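Local coordinates for DNA replication licensing factor MCM related protein (PDB 4ME3), which probably acts, as the N-terminal domain of an archaeal MCM helicase, in binding single-stranded DNA during replication, at residues A[216-221]-A[257-261]. Residues are numbered along the deposited sequence; the frame is centred on the assembly and turned at random.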
ATOM      1  N   ILE A 216     -13.010   5.405 -13.533  1.00 10.23           N
ATOM      2  CA  ILE A 216     -12.501   4.466 -12.551  1.00 11.42           C
ATOM      3  C   ILE A 216     -12.064   5.237 -11.319  1.00 12.01           C
ATOM      4  O   ILE A 216     -11.647   6.389 -11.420  1.00 13.52           O
ATOM      5  CB  ILE A 216     -11.319   3.639 -13.096  1.00 11.60           C
ATOM      6  CG1 ILE A 216     -10.987   2.505 -12.125  1.00 13.48           C
ATOM      7  CG2 ILE A 216     -10.095   4.528 -13.338  1.00 12.42           C
ATOM      8  CD1 ILE A 216     -10.010   1.480 -12.683  1.00 14.18           C
ATOM      9  N   THR A 217     -12.183   4.604 -10.159  1.00 10.24           N
ATOM     10  CA  THR A 217     -11.785   5.234  -8.908  1.00 11.70           C
ATOM     11  C   THR A 217     -10.377   4.836  -8.516  1.00 13.34           C
ATOM     12  O   THR A 217      -9.975   3.683  -8.666  1.00 11.49           O
ATOM     13  CB  THR A 217     -12.734   4.871  -7.760  1.00 14.69           C
ATOM     14  OG1 THR A 217     -14.025   5.424  -8.027  1.00 15.54           O
ATOM     15  CG2 THR A 217     -12.220   5.428  -6.438  1.00 19.02           C
ATOM     16  N   ILE A 218      -9.638   5.816  -8.014  1.00 12.46           N
ATOM     17  CA  ILE A 218      -8.283   5.614  -7.545  1.00 10.68           C
ATOM     18  C   ILE A 218      -8.291   5.826  -6.044  1.00 13.95           C
ATOM     19  O   ILE A 218      -8.890   6.786  -5.552  1.00 11.42           O
ATOM     20  CB  ILE A 218      -7.319   6.629  -8.176  1.00 10.75           C
ATOM     21  CG1 ILE A 218      -7.405   6.569  -9.704  1.00 19.51           C
ATOM     22  CG2 ILE A 218      -5.893   6.365  -7.719  1.00 12.09           C
ATOM     23  CD1 ILE A 218      -6.982   7.840 -10.371  1.00 29.27           C
ATOM     24  N   ILE A 219      -7.652   4.917  -5.317  1.00 12.01           N
ATOM     25  CA  ILE A 219      -7.450   5.087  -3.887  1.00 10.76           C
ATOM     26  C   ILE A 219      -6.056   5.662  -3.680  1.00 12.70           C
ATOM     27  O   ILE A 219      -5.067   5.061  -4.086  1.00 11.65           O
ATOM     28  CB  ILE A 219      -7.569   3.751  -3.125  1.00 14.59           C
ATOM     29  CG1 ILE A 219      -8.966   3.147  -3.304  1.00 16.31           C
ATOM     30  CG2 ILE A 219      -7.272   3.945  -1.643  1.00 16.33           C
ATOM     31  CD1 ILE A 219     -10.096   4.051  -2.888  1.00 28.34           C
ATOM     32  N   THR A 220      -5.982   6.838  -3.067  1.00 12.75           N
ATOM     33  CA  THR A 220      -4.699   7.448  -2.742  1.00 13.30           C
ATOM     34  C   THR A 220      -4.539   7.473  -1.230  1.00 18.41           C
ATOM     35  O   THR A 220      -5.422   7.946  -0.518  1.00 14.25           O
ATOM     36  CB  THR A 220      -4.582   8.880  -3.301  1.00 13.20           C
ATOM     37  OG1 THR A 220      -5.598   9.718  -2.727  1.00 14.12           O
ATOM     38  CG2 THR A 220      -4.727   8.875  -4.815  1.00 11.63           C
ATOM     39  N   GLU A 221      -3.419   6.953  -0.738  1.00 13.10           N
ATOM     40  CA  GLU A 221      -3.215   6.839   0.701  1.00 12.60           C
ATOM     41  C   GLU A 221      -1.963   7.563   1.167  1.00 11.75           C
ATOM     42  O   GLU A 221      -1.012   7.752   0.403  1.00 12.35           O
ATOM     43  CB  GLU A 221      -3.121   5.370   1.121  1.00 15.76           C
ATOM     44  CG  GLU A 221      -4.409   4.583   0.971  1.00 18.72           C
ATOM     45  CD  GLU A 221      -4.340   3.233   1.657  1.00 24.38           C
ATOM     46  OE1 GLU A 221      -3.214   2.737   1.882  1.00 23.20           O
ATOM     47  OE2 GLU A 221      -5.405   2.667   1.975  1.00 24.01           O
ATOM     48  N   THR A 257     -13.743  -2.813 -10.816  1.00 11.33           N
ATOM     49  CA  THR A 257     -12.328  -2.592 -10.563  1.00 11.21           C
ATOM     50  C   THR A 257     -12.066  -1.174 -10.077  1.00 13.81           C
ATOM     51  O   THR A 257     -12.809  -0.244 -10.399  1.00 13.61           O
ATOM     52  CB  THR A 257     -11.488  -2.822 -11.825  1.00 13.74           C
ATOM     53  OG1 THR A 257     -11.961  -1.973 -12.876  1.00 18.01           O
ATOM     54  CG2 THR A 257     -11.562  -4.274 -12.271  1.00 16.58           C
ATOM     55  N   TYR A 258     -11.001  -1.028  -9.295  1.00 12.66           N
ATOM     56  CA  TYR A 258     -10.494   0.278  -8.902  1.00 12.18           C
ATOM     57  C   TYR A 258      -8.979   0.182  -8.816  1.00 11.12           C
ATOM     58  O   TYR A 258      -8.422  -0.913  -8.807  1.00 10.70           O
ATOM     59  CB  TYR A 258     -11.100   0.735  -7.572  1.00  9.94           C
ATOM     60  CG  TYR A 258     -10.643  -0.032  -6.350  1.00 10.28           C
ATOM     61  CD1 TYR A 258     -11.311  -1.177  -5.932  1.00 15.07           C
ATOM     62  CD2 TYR A 258      -9.555   0.400  -5.600  1.00 12.52           C
ATOM     63  CE1 TYR A 258     -10.906  -1.872  -4.807  1.00 16.25           C
ATOM     64  CE2 TYR A 258      -9.141  -0.288  -4.478  1.00 18.76           C
ATOM     65  CZ  TYR A 258      -9.822  -1.423  -4.085  1.00 16.03           C
ATOM     66  OH  TYR A 258      -9.405  -2.110  -2.969  1.00 18.72           O
ATOM     67  N   LEU A 259      -8.308   1.325  -8.763  1.00 11.14           N
ATOM     68  CA  LEU A 259      -6.856   1.334  -8.782  1.00  9.12           C
ATOM     69  C   LEU A 259      -6.310   1.820  -7.452  1.00 15.40           C
ATOM     70  O   LEU A 259      -6.698   2.883  -6.974  1.00 12.64           O
ATOM     71  CB  LEU A 259      -6.357   2.232  -9.906  1.00 13.63           C
ATOM     72  CG  LEU A 259      -4.888   2.070 -10.311  1.00 17.90           C
ATOM     73  CD1 LEU A 259      -4.665   0.728 -10.995  1.00 17.99           C
ATOM     74  CD2 LEU A 259      -4.470   3.212 -11.219  1.00 16.82           C
ATOM     75  N   TYR A 260      -5.422   1.028  -6.858  1.00 10.28           N
ATOM     76  CA  TYR A 260      -4.703   1.434  -5.659  1.00 11.74           C
ATOM     77  C   TYR A 260      -3.404   2.118  -6.065  1.00 11.21           C
ATOM     78  O   TYR A 260      -2.488   1.481  -6.593  1.00 11.25           O
ATOM     79  CB  TYR A 260      -4.404   0.228  -4.773  1.00 12.96           C
ATOM     80  CG  TYR A 260      -3.675   0.604  -3.511  1.00 15.94           C
ATOM     81  CD1 TYR A 260      -4.370   1.052  -2.397  1.00 21.13           C
ATOM     82  CD2 TYR A 260      -2.291   0.530  -3.437  1.00 17.76           C
ATOM     83  CE1 TYR A 260      -3.710   1.407  -1.242  1.00 21.73           C
ATOM     84  CE2 TYR A 260      -1.618   0.886  -2.284  1.00 25.00           C
ATOM     85  CZ  TYR A 260      -2.335   1.324  -1.189  1.00 26.55           C
ATOM     86  OH  TYR A 260      -1.676   1.681  -0.035  1.00 29.28           O
ATOM     87  N   ALA A 261      -3.319   3.418  -5.809  1.00 10.86           N
ATOM     88  CA  ALA A 261      -2.227   4.230  -6.332  1.00  9.69           C
ATOM     89  C   ALA A 261      -0.885   3.909  -5.682  1.00 12.44           C
ATOM     90  O   ALA A 261      -0.772   3.846  -4.455  1.00 15.42           O
ATOM     91  CB  ALA A 261      -2.546   5.707  -6.160  1.00  8.25           C
TER
HETATM   92  O   HOH W   1     -13.768   2.185  -9.798  1.00 15.59           O
HETATM   93  O   HOH W   2      -1.874   5.073  -2.362  1.00 24.58           O
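I219 sits over the gap between the rings of Y258 and Y260, its two branches parting to meet one each. I219 CG1 meets the Y258 ring obliquely, 3.6 Å from CD2, while I219 CG2, anti to the backbone N, extends to 4.2 Å from Y260 CD1. Beyond it E221 closes the row: the hydroxyl OH of Y260 donates to E221 OE1 at 2.7 Å, entering from above the carboxylate, whose plane stands 82° from the ring. The other oxygen, OE2, forms a salt bridge with K139, so both oxygens of the carboxylate are engaged. These contacts line one face of a parallel strand pair in the OB-fold part of the MCM N-terminal region, where strand 215-221 joins strand 250-261 and strands 191-201 and 233-247 continue the sheet on their other edges. The register is fixed by L259 N to T217 O (2.9 Å, 172°), I219 N to L259 O and A261 N to I219 O; at both ends a water replaces the direct bond, linking T217 N to T257 O and E221 N to A261 O. On the opposite face, I218 CG2 packs 3.8 Å from A261 CB, and L259 reaches I124, V126 and V236.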